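Local coordinates for protein beta-galactosidase (PDB 4OIF) that probably hydrolyses terminal non-reducing beta-D-galactose residues of beta-D-galactosides, as a zinc-binding, homotrimeric glycoside hydrolase of family 42, at residues 548-553 / 603-608; 447-452 / 609-614; 76-81 / 145-150. All coordinates share one frame; numbering follows the deposited sequence. Where two conformers were deposited one is given.

From the N terminus, contact 3 comes first. It closes a loop of 63 residues between 76-81 and 145-150, in the TIM-barrel part of the chain. Contact 3 closes before the other two open; both of those lie in the trimerisation domain. Segment 447-452 opens contact 2. Segment 548-553 then opens contact 1, which 603-608 closes. Segment 609-614 follows at once and closes contact 2, so contact 1 is nested inside contact 2. Both use helix 600-613, which is tied to strand 548-553 by one and to helix 438-451 by the other. Their centres lie about 13 Å apart and they touch. The centre of contact 3 is about 55 Å from that of contact 1.

Contact 1 (548-553 / 603-608); sequences RSYELK and HRDFYQ
Y550 and D605 approach each other with the same first torsion. In both, CG stands opposite the carbonyl carbon and beside the backbone N (chi1 -62°). This sends the phenol out from strand 548-553 and the carboxylate out from helix 600-613. The nearest backbones stay well apart, with 9.9 Å between Y550 CA and H603 CA, and it is mostly the long Y550 side chain that spans the gap to D605. Little surface is buried, 96 Å² in all. The contact is essentially one polar bond. Y550 OH donates to D605 OD2 at 2.4 Å. That is very short, and the exact length is doubtful at this resolution. The acceptor oxygen sits at the edge of the ring, near its plane, 3.3 Å from Y550 CZ. The carboxylate is turned steeply against the ring, with the two planes 72° apart. The other oxygen, D605 OD1, is bonded to Q601 NE2, one helical turn earlier. Both carboxylate oxygens are therefore engaged, which should limit rotation of the group. R548 lies alongside. Its CG rests 4.0 Å above the plane of the Y550 ring, toward the rim. R548 CD comes within 4.3 Å of D605 OD2, but no salt bridge forms, as R548 NE stays 4.8 Å from that oxygen. The nearby positive charge would still probably favour the ionised carboxylate. Y550 also meets F602 edge-to-face, so the ring is held by the helix at more than its hydroxyl. Strand 548-553 lies between strands 541-545 and 597-598 in the mixed sheet of the trimerisation domain. Helix 600-613 starts just after strand 597-598. It sets F606 against Y545 and Y592 of the sheet, while R604 bridges to E451 on helix 438-451.

Contact 2 (447-452 / 609-614); sequences RPFWER and ELMEKL
M611 alone makes all the close contacts from the 609-614 side, and no hydrogen bond crosses between the segments. Its CE methyl lies over one face of the F449 ring, 3.8 Å from the centroid and 21° off the ring normal. This is a CH-pi contact. The methyl is set toward the rim, and its closest ring atom is F449 CD1 at 3.6 Å. M611 SD is farther off and oblique, 5.3 Å from the centroid of the F449 ring, which makes a looser Met-aromatic contact. The chain of M611 reaches this far because it is extended beyond CG (chi2 164°, chi3 -171°). CE also meets P448 O at 3.6 Å. R452 CG packs across the end of M611, 3.9 Å from SD and equally near CE. The polar end of R452 turns to other partners, with NE bonded to Q608 and NH1 to a glycerol probably from the crystallisation liquor. Y607 meets the F449 ring edge-to-face, and I454 and L616 also pack on M611. The contact thus joins helices 438-451 and 600-613 through a buried apolar plug. Its chemistry implies dispersion and shape fit, with little directional bonding.

Contact 3 (76-81 / 145-150); sequences DIYRIG and GDHPAL
The contact belongs to the TIM barrel, at the N-terminal ends of the neighbouring parallel strands 83-87 and 150-154. Helix 68-79 ends here in a Schellman motif, with G81 at positive phi as the C-prime residue. The facing loop leads from helix 127-144 into strand 150-154 and makes a type I turn from H147 to L150. Y78, in the last turn of the helix, carries the contact. Its CG stands anti to the backbone N (chi1 -173°), and the ring lies against the turn. P148 CG sits over one face of that ring, 3.6 Å from the centroid, as a CH-pi contact. It is offset toward the hydroxyl end, and Y78 CZ is its closest ring atom at 3.4 Å. At the root of the tyrosine, Y78 CB packs on A149 CB at 3.9 Å. H147 approaches from another direction. Its edge points toward the Y78 face in an offset edge-to-face pair, with planes at 81°. H147 CE1 touches Y78 CB, also at 3.9 Å. The imidazole is gripped at both nitrogens. A149 N donates to H147 ND1 at 3.0 Å, almost in the ring plane, and H147 NE2 bonds to D75 OD1 on helix 68-79. F74 adds a further edge-to-face ring. With an alanine in place of H147, A149 N would probably lose its side-chain acceptor, D75 would lose its mate, and a gap would open beside Y78 CB. Since H147 ND1 accepts a hydrogen bond from A149 N, the ring proton is probably on NE2, where it would face D75 OD1. The chemistry thus implies a polar tie between loop and helix through the histidine, beside an apolar seat for the tyrosine on proline and alanine.

Contact 1 (548-553 / 603-608)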
loop_
_atom_site.group_PDB
_atom_site.type_symbol
_atom_site.label_atom_id
_atom_site.label_comp_id
_atom_site.label_asym_id
_atom_site.label_seq_id
_atom_site.Cartn_x
_atom_site.Cartn_y
_atom_site.Cartn_z
ATOM N N ARG A 548 -15.931 38.467 12.610
ATOM C CA ARG A 548 -16.389 37.084 12.514
ATOM C C ARG A 548 -15.264 36.124 12.944
ATOM O O ARG A 548 -14.089 36.481 12.893
ATOM C CB ARG A 548 -16.862 36.806 11.076
ATOM C CG ARG A 548 -17.517 35.454 10.808
ATOM C CD ARG A 548 -17.681 35.252 9.293
ATOM N NE ARG A 548 -18.297 33.977 8.896
ATOM C CZ ARG A 548 -17.731 32.778 9.049
ATOM N NH1 ARG A 548 -16.544 32.666 9.627
ATOM N NH2 ARG A 548 -18.351 31.679 8.640
ATOM N N SER A 549 -15.619 34.925 13.401
ATOM C CA SER A 549 -14.630 33.863 13.560
ATOM C C SER A 549 -14.588 33.000 12.313
ATOM O O SER A 549 -15.634 32.678 11.748
ATOM C CB SER A 549 -14.934 33.001 14.776
ATOM O OG SER A 549 -14.439 33.617 15.941
ATOM N N TYR A 550 -13.379 32.631 11.891
ATOM C CA TYR A 550 -13.172 31.762 10.722
ATOM C C TYR A 550 -12.357 30.536 11.124
ATOM O O TYR A 550 -11.364 30.657 11.826
ATOM C CB TYR A 550 -12.462 32.516 9.592
ATOM C CG TYR A 550 -13.220 33.709 9.038
ATOM C CD1 TYR A 550 -13.063 34.976 9.585
ATOM C CD2 TYR A 550 -14.084 33.566 7.958
ATOM C CE1 TYR A 550 -13.744 36.064 9.075
ATOM C CE2 TYR A 550 -14.774 34.646 7.443
ATOM C CZ TYR A 550 -14.601 35.889 8.005
ATOM O OH TYR A 550 -15.287 36.961 7.494
ATOM N N GLU A 551 -12.764 29.354 10.684
ATOM C CA GLU A 551 -12.062 28.146 11.105
ATOM C C GLU A 551 -10.664 27.983 10.492
ATOM O O GLU A 551 -10.454 28.232 9.306
ATOM C CB GLU A 551 -12.893 26.906 10.781
ATOM C CG GLU A 551 -12.381 25.644 11.483
ATOM C CD GLU A 551 -13.024 24.376 10.959
ATOM O OE1 GLU A 551 -13.487 23.557 11.782
ATOM O OE2 GLU A 551 -13.060 24.199 9.724
ATOM N N LEU A 552 -9.713 27.562 11.321
ATOM C CA LEU A 552 -8.365 27.272 10.859
ATOM C C LEU A 552 -8.083 25.782 10.925
ATOM O O LEU A 552 -8.449 25.110 11.901
ATOM C CB LEU A 552 -7.321 28.028 11.688
ATOM C CG LEU A 552 -5.843 27.842 11.328
ATOM C CD1 LEU A 552 -5.072 29.110 11.672
ATOM C CD2 LEU A 552 -5.203 26.633 12.012
ATOM N N LYS A 553 -7.402 25.290 9.891
ATOM C CA LYS A 553 -6.888 23.922 9.849
ATOM C C LYS A 553 -5.453 23.866 9.312
ATOM O O LYS A 553 -5.014 24.774 8.601
ATOM C CB LYS A 553 -7.798 23.032 8.987
ATOM C CG LYS A 553 -9.198 22.899 9.545
ATOM C CD LYS A 553 -9.980 21.781 8.900
ATOM C CE LYS A 553 -10.270 22.034 7.440
ATOM N NZ LYS A 553 -11.033 20.880 6.860
ATOM N N HIS A 603 -11.564 33.638 2.660
ATOM C CA HIS A 603 -11.020 34.138 1.408
ATOM C C HIS A 603 -12.072 34.942 0.664
ATOM O O HIS A 603 -11.760 35.977 0.062
ATOM C CB HIS A 603 -10.493 32.985 0.552
ATOM C CG HIS A 603 -9.419 32.198 1.235
ATOM N ND1 HIS A 603 -9.551 30.861 1.529
ATOM C CD2 HIS A 603 -8.216 32.575 1.726
ATOM C CE1 HIS A 603 -8.467 30.444 2.161
ATOM N NE2 HIS A 603 -7.639 31.463 2.290
ATOM N N ARG A 604 -13.320 34.489 0.735
ATOM C CA ARG A 604 -14.395 35.252 0.130
ATOM C C ARG A 604 -14.420 36.679 0.685
ATOM O O ARG A 604 -14.383 37.636 -0.080
ATOM C CB ARG A 604 -15.735 34.563 0.349
ATOM C CG ARG A 604 -15.896 33.273 -0.439
ATOM C CD ARG A 604 -17.358 32.864 -0.503
ATOM N NE ARG A 604 -17.504 31.529 -1.050
ATOM C CZ ARG A 604 -17.710 30.441 -0.316
ATOM N NH1 ARG A 604 -17.818 30.527 1.007
ATOM N NH2 ARG A 604 -17.820 29.264 -0.912
ATOM N N ASP A 605 -14.431 36.826 2.006
ATOM C CA ASP A 605 -14.550 38.150 2.625
ATOM C C ASP A 605 -13.287 39.032 2.418
ATOM O O ASP A 605 -13.367 40.220 2.022
ATOM C CB ASP A 605 -14.876 37.977 4.113
ATOM C CG ASP A 605 -16.237 37.266 4.351
ATOM O OD1 ASP A 605 -17.043 37.149 3.408
ATOM O OD2 ASP A 605 -16.516 36.827 5.484
ATOM N N PHE A 606 -12.130 38.427 2.657
ATOM C CA PHE A 606 -10.832 39.076 2.514
ATOM C C PHE A 606 -10.655 39.640 1.102
ATOM O O PHE A 606 -10.361 40.845 0.875
ATOM C CB PHE A 606 -9.717 38.062 2.845
ATOM C CG PHE A 606 -8.333 38.636 2.786
ATOM C CD1 PHE A 606 -7.777 39.256 3.893
ATOM C CD2 PHE A 606 -7.592 38.574 1.616
ATOM C CE1 PHE A 606 -6.494 39.808 3.831
ATOM C CE2 PHE A 606 -6.324 39.125 1.554
ATOM C CZ PHE A 606 -5.777 39.744 2.667
ATOM N N TYR A 607 -10.851 38.747 0.142
ATOM C CA TYR A 607 -10.656 39.120 -1.243
ATOM C C TYR A 607 -11.798 39.989 -1.749
ATOM O O TYR A 607 -11.625 40.720 -2.713
ATOM C CB TYR A 607 -10.480 37.878 -2.116
ATOM C CG TYR A 607 -9.096 37.281 -1.986
ATOM C CD1 TYR A 607 -7.967 38.034 -2.285
ATOM C CD2 TYR A 607 -8.918 35.977 -1.557
ATOM C CE1 TYR A 607 -6.698 37.503 -2.161
ATOM C CE2 TYR A 607 -7.649 35.437 -1.427
ATOM C CZ TYR A 607 -6.549 36.201 -1.737
ATOM O OH TYR A 607 -5.297 35.661 -1.615
ATOM N N GLN A 608 -12.951 39.933 -1.091
ATOM C CA GLN A 608 -14.046 40.812 -1.465
ATOM C C GLN A 608 -13.615 42.222 -1.183
ATOM O O GLN A 608 -13.783 43.128 -2.024
ATOM C CB GLN A 608 -15.325 40.500 -0.695
ATOM C CG GLN A 608 -16.534 41.231 -1.246
ATOM C CD GLN A 608 -16.828 40.839 -2.691
ATOM O OE1 GLN A 608 -16.614 39.690 -3.093
ATOM N NE2 GLN A 608 -17.310 41.797 -3.481
#

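Contact 2 (447-452 / 609-614)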
loop_
_atom_site.group_PDB
_atom_site.type_symbol
_atom_site.label_atom_id
_atom_site.label_comp_id
_atom_site.label_asym_id
_atom_site.label_seq_id
_atom_site.Cartn_x
_atom_site.Cartn_y
_atom_site.Cartn_z
ATOM N N ARG A 447 -10.569 30.614 -5.785
ATOM C CA ARG A 447 -12.006 30.392 -5.623
ATOM C C ARG A 447 -12.884 31.667 -5.584
ATOM O O ARG A 447 -13.851 31.754 -6.331
ATOM C CB ARG A 447 -12.279 29.549 -4.367
ATOM C CG ARG A 447 -13.773 29.355 -4.098
ATOM C CD ARG A 447 -14.042 28.782 -2.727
ATOM N NE ARG A 447 -13.419 27.475 -2.578
ATOM C CZ ARG A 447 -13.932 26.354 -3.078
ATOM N NH1 ARG A 447 -15.078 26.392 -3.751
ATOM N NH2 ARG A 447 -13.306 25.197 -2.906
ATOM N N PRO A 448 -12.559 32.654 -4.727
ATOM C CA PRO A 448 -13.445 33.828 -4.701
ATOM C C PRO A 448 -13.490 34.588 -6.022
ATOM O O PRO A 448 -14.522 35.160 -6.354
ATOM C CB PRO A 448 -12.836 34.709 -3.596
ATOM C CG PRO A 448 -12.055 33.778 -2.752
ATOM C CD PRO A 448 -11.496 32.759 -3.712
ATOM N N PHE A 449 -12.398 34.583 -6.774
ATOM C CA PHE A 449 -12.354 35.306 -8.048
ATOM C C PHE A 449 -13.166 34.566 -9.109
ATOM O O PHE A 449 -13.875 35.182 -9.902
ATOM C CB PHE A 449 -10.897 35.521 -8.475
ATOM C CG PHE A 449 -10.141 36.404 -7.519
ATOM C CD1 PHE A 449 -10.106 37.779 -7.705
ATOM C CD2 PHE A 449 -9.543 35.870 -6.382
ATOM C CE1 PHE A 449 -9.456 38.604 -6.803
ATOM C CE2 PHE A 449 -8.887 36.685 -5.472
ATOM C CZ PHE A 449 -8.842 38.054 -5.683
ATOM N N TRP A 450 -13.096 33.241 -9.080
ATOM C CA TRP A 450 -13.918 32.415 -9.948
ATOM C C TRP A 450 -15.390 32.643 -9.625
ATOM O O TRP A 450 -16.205 32.802 -10.525
ATOM C CB TRP A 450 -13.553 30.929 -9.794
ATOM C CG TRP A 450 -14.145 30.029 -10.854
ATOM C CD1 TRP A 450 -13.706 29.872 -12.144
ATOM C CD2 TRP A 450 -15.274 29.162 -10.709
ATOM N NE1 TRP A 450 -14.499 28.963 -12.810
ATOM C CE2 TRP A 450 -15.466 28.510 -11.949
ATOM C CE3 TRP A 450 -16.147 28.875 -9.652
ATOM C CZ2 TRP A 450 -16.499 27.593 -12.160
ATOM C CZ3 TRP A 450 -17.163 27.965 -9.860
ATOM C CH2 TRP A 450 -17.336 27.335 -11.107
ATOM N N GLU A 451 -15.716 32.675 -8.334
ATOM C CA GLU A 451 -17.098 32.845 -7.892
ATOM C C GLU A 451 -17.645 34.231 -8.263
ATOM O O GLU A 451 -18.855 34.429 -8.310
ATOM C CB GLU A 451 -17.213 32.594 -6.374
ATOM C CG GLU A 451 -17.117 31.119 -5.978
ATOM C CD GLU A 451 -17.216 30.864 -4.478
ATOM O OE1 GLU A 451 -17.365 31.836 -3.721
ATOM O OE2 GLU A 451 -17.131 29.687 -4.049
ATOM N N ARG A 452 -16.748 35.170 -8.548
ATOM C CA ARG A 452 -17.122 36.522 -8.929
ATOM C C ARG A 452 -16.880 36.809 -10.414
ATOM O O ARG A 452 -17.106 37.928 -10.880
ATOM C CB ARG A 452 -16.342 37.533 -8.093
ATOM C CG ARG A 452 -16.756 37.590 -6.646
ATOM C CD ARG A 452 -17.996 38.426 -6.477
ATOM N NE ARG A 452 -18.248 38.684 -5.068
ATOM C CZ ARG A 452 -19.338 38.291 -4.421
ATOM N NH1 ARG A 452 -20.288 37.625 -5.065
ATOM N NH2 ARG A 452 -19.476 38.570 -3.129
ATOM N N GLU A 609 -13.044 42.397 0.010
ATOM C CA GLU A 609 -12.501 43.700 0.372
ATOM C C GLU A 609 -11.434 44.142 -0.603
ATOM O O GLU A 609 -11.401 45.311 -0.994
ATOM C CB GLU A 609 -11.935 43.692 1.783
ATOM C CG GLU A 609 -13.002 43.707 2.843
ATOM C CD GLU A 609 -12.735 44.752 3.889
ATOM O OE1 GLU A 609 -11.715 45.463 3.753
ATOM O OE2 GLU A 609 -13.534 44.854 4.845
ATOM N N LEU A 610 -10.560 43.225 -1.006
ATOM C CA LEU A 610 -9.562 43.640 -2.003
ATOM C C LEU A 610 -10.189 44.012 -3.366
ATOM O O LEU A 610 -9.663 44.865 -4.078
ATOM C CB LEU A 610 -8.500 42.557 -2.190
ATOM C CG LEU A 610 -7.430 42.594 -1.095
ATOM C CD1 LEU A 610 -6.400 41.475 -1.268
ATOM C CD2 LEU A 610 -6.741 43.961 -1.059
ATOM N N MET A 611 -11.312 43.388 -3.716
ATOM C CA MET A 611 -11.991 43.632 -4.994
ATOM C C MET A 611 -12.670 44.998 -4.997
ATOM O O MET A 611 -12.700 45.693 -6.011
ATOM C CB MET A 611 -13.048 42.555 -5.278
ATOM C CG MET A 611 -12.551 41.172 -5.682
ATOM S SD MET A 611 -13.902 39.969 -5.512
ATOM C CE MET A 611 -13.040 38.416 -5.749
ATOM N N GLU A 612 -13.256 45.367 -3.865
ATOM C CA GLU A 612 -13.824 46.696 -3.755
ATOM C C GLU A 612 -12.695 47.723 -3.747
ATOM O O GLU A 612 -12.740 48.709 -4.482
ATOM C CB GLU A 612 -14.695 46.802 -2.507
ATOM C CG GLU A 612 -15.955 45.950 -2.602
ATOM C CD GLU A 612 -16.679 45.796 -1.279
ATOM O OE1 GLU A 612 -16.190 46.331 -0.262
ATOM O OE2 GLU A 612 -17.736 45.128 -1.257
ATOM N N LYS A 613 -11.670 47.462 -2.940
ATOM C CA LYS A 613 -10.539 48.371 -2.806
ATOM C C LYS A 613 -9.862 48.668 -4.143
ATOM O O LYS A 613 -9.530 49.811 -4.435
ATOM C CB LYS A 613 -9.521 47.794 -1.825
ATOM C CG LYS A 613 -8.532 48.801 -1.267
ATOM C CD LYS A 613 -7.670 48.159 -0.176
ATOM C CE LYS A 613 -6.967 49.205 0.675
ATOM N NZ LYS A 613 -6.192 50.158 -0.169
ATOM N N LEU A 614 -9.681 47.639 -4.962
ATOM C CA LEU A 614 -8.946 47.780 -6.210
ATOM C C LEU A 614 -9.842 47.875 -7.435
ATOM O O LEU A 614 -9.344 47.899 -8.568
ATOM C CB LEU A 614 -7.991 46.605 -6.390
ATOM C CG LEU A 614 -6.969 46.453 -5.287
ATOM C CD1 LEU A 614 -6.059 45.289 -5.618
ATOM C CD2 LEU A 614 -6.197 47.749 -5.172
#

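Contact 3 (76-81 / 145-150)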
loop_
_atom_site.group_PDB
_atom_site.type_symbol
_atom_site.label_atom_id
_atom_site.label_comp_id
_atom_site.label_asym_id
_atom_site.label_seq_id
_atom_site.Cartn_x
_atom_site.Cartn_y
_atom_site.Cartn_z
ATOM N N ASP A 76 -6.963 13.067 -48.463
ATOM C CA ASP A 76 -8.365 12.803 -48.137
ATOM C C ASP A 76 -8.937 13.813 -47.153
ATOM O O ASP A 76 -10.076 14.262 -47.295
ATOM C CB ASP A 76 -8.535 11.397 -47.547
ATOM C CG ASP A 76 -8.473 10.321 -48.591
ATOM O OD1 ASP A 76 -8.520 10.664 -49.783
ATOM O OD2 ASP A 76 -8.403 9.131 -48.231
ATOM N N ILE A 77 -8.163 14.140 -46.128
ATOM C CA ILE A 77 -8.646 15.073 -45.133
ATOM C C ILE A 77 -8.752 16.432 -45.786
ATOM O O ILE A 77 -9.733 17.154 -45.556
ATOM C CB ILE A 77 -7.733 15.100 -43.906
ATOM C CG1 ILE A 77 -7.990 13.850 -43.068
ATOM C CG2 ILE A 77 -7.939 16.372 -43.073
ATOM C CD1 ILE A 77 -6.969 13.645 -42.003
ATOM N N TYR A 78 -7.766 16.764 -46.623
ATOM C CA TYR A 78 -7.812 18.028 -47.353
ATOM C C TYR A 78 -9.071 18.113 -48.247
ATOM O O TYR A 78 -9.740 19.144 -48.315
ATOM C CB TYR A 78 -6.533 18.199 -48.189
ATOM C CG TYR A 78 -6.382 19.554 -48.858
ATOM C CD1 TYR A 78 -6.468 20.731 -48.121
ATOM C CD2 TYR A 78 -6.127 19.658 -50.222
ATOM C CE1 TYR A 78 -6.326 21.964 -48.724
ATOM C CE2 TYR A 78 -5.981 20.895 -50.834
ATOM C CZ TYR A 78 -6.088 22.040 -50.075
ATOM O OH TYR A 78 -5.946 23.276 -50.655
ATOM N N ARG A 79 -9.403 17.004 -48.892
ATOM C CA ARG A 79 -10.519 16.937 -49.831
ATOM C C ARG A 79 -11.838 17.346 -49.184
ATOM O O ARG A 79 -12.629 18.069 -49.778
ATOM C CB ARG A 79 -10.632 15.522 -50.409
ATOM C CG ARG A 79 -11.530 15.396 -51.622
ATOM C CD ARG A 79 -11.450 13.990 -52.235
ATOM N NE ARG A 79 -12.410 13.071 -51.634
ATOM C CZ ARG A 79 -12.088 11.983 -50.953
ATOM N NH1 ARG A 79 -10.824 11.647 -50.792
ATOM N NH2 ARG A 79 -13.039 11.223 -50.441
ATOM N N ILE A 80 -12.071 16.875 -47.964
ATOM C CA ILE A 80 -13.306 17.199 -47.252
ATOM C C ILE A 80 -13.194 18.511 -46.473
ATOM O O ILE A 80 -14.015 18.795 -45.605
ATOM C CB ILE A 80 -13.715 16.079 -46.272
ATOM C CG1 ILE A 80 -12.669 15.920 -45.169
ATOM C CG2 ILE A 80 -13.916 14.763 -47.015
ATOM C CD1 ILE A 80 -13.058 14.936 -44.114
ATOM N N GLY A 81 -12.172 19.304 -46.768
ATOM C CA GLY A 81 -12.064 20.632 -46.191
ATOM C C GLY A 81 -11.405 20.683 -44.827
ATOM O O GLY A 81 -11.599 21.640 -44.087
ATOM N N GLY A 145 5.673 19.029 -45.645
ATOM C CA GLY A 145 5.855 20.395 -45.209
ATOM C C GLY A 145 5.140 21.435 -46.042
ATOM O O GLY A 145 4.697 22.457 -45.517
ATOM N N ASP A 146 5.002 21.173 -47.340
ATOM C CA ASP A 146 4.351 22.126 -48.234
ATOM C C ASP A 146 2.908 21.733 -48.559
ATOM O O ASP A 146 2.256 22.355 -49.391
ATOM C CB ASP A 146 5.155 22.282 -49.527
ATOM C CG ASP A 146 5.172 21.018 -50.366
ATOM O OD1 ASP A 146 4.846 19.931 -49.839
ATOM O OD2 ASP A 146 5.536 21.117 -51.559
ATOM N N HIS A 147 2.401 20.706 -47.893
ATOM C CA HIS A 147 1.036 20.267 -48.152
ATOM C C HIS A 147 0.068 21.273 -47.535
ATOM O O HIS A 147 0.240 21.677 -46.385
ATOM C CB HIS A 147 0.785 18.874 -47.591
ATOM C CG HIS A 147 -0.457 18.226 -48.118
ATOM N ND1 HIS A 147 -1.722 18.649 -47.770
ATOM C CD2 HIS A 147 -0.626 17.174 -48.956
ATOM C CE1 HIS A 147 -2.617 17.896 -48.384
ATOM N NE2 HIS A 147 -1.979 16.990 -49.105
ATOM N N PRO A 148 -0.958 21.681 -48.298
ATOM C CA PRO A 148 -1.921 22.694 -47.840
ATOM C C PRO A 148 -2.701 22.307 -46.566
ATOM O O PRO A 148 -3.075 23.196 -45.805
ATOM C CB PRO A 148 -2.864 22.845 -49.035
ATOM C CG PRO A 148 -2.689 21.590 -49.831
ATOM C CD PRO A 148 -1.264 21.194 -49.654
ATOM N N ALA A 149 -2.927 21.018 -46.327
ATOM C CA ALA A 149 -3.622 20.588 -45.111
ATOM C C ALA A 149 -2.780 20.720 -43.844
ATOM O O ALA A 149 -3.320 20.683 -42.739
ATOM C CB ALA A 149 -4.101 19.156 -45.249
ATOM N N LEU A 150 -1.470 20.876 -43.988
ATOM C CA LEU A 150 -0.603 20.931 -42.810
ATOM C C LEU A 150 -0.851 22.191 -42.006
ATOM O O LEU A 150 -0.803 23.290 -42.541
ATOM C CB LEU A 150 0.876 20.848 -43.197
ATOM C CG LEU A 150 1.800 20.845 -41.972
ATOM C CD1 LEU A 150 1.414 19.711 -41.051
ATOM C CD2 LEU A 150 3.278 20.751 -42.359
#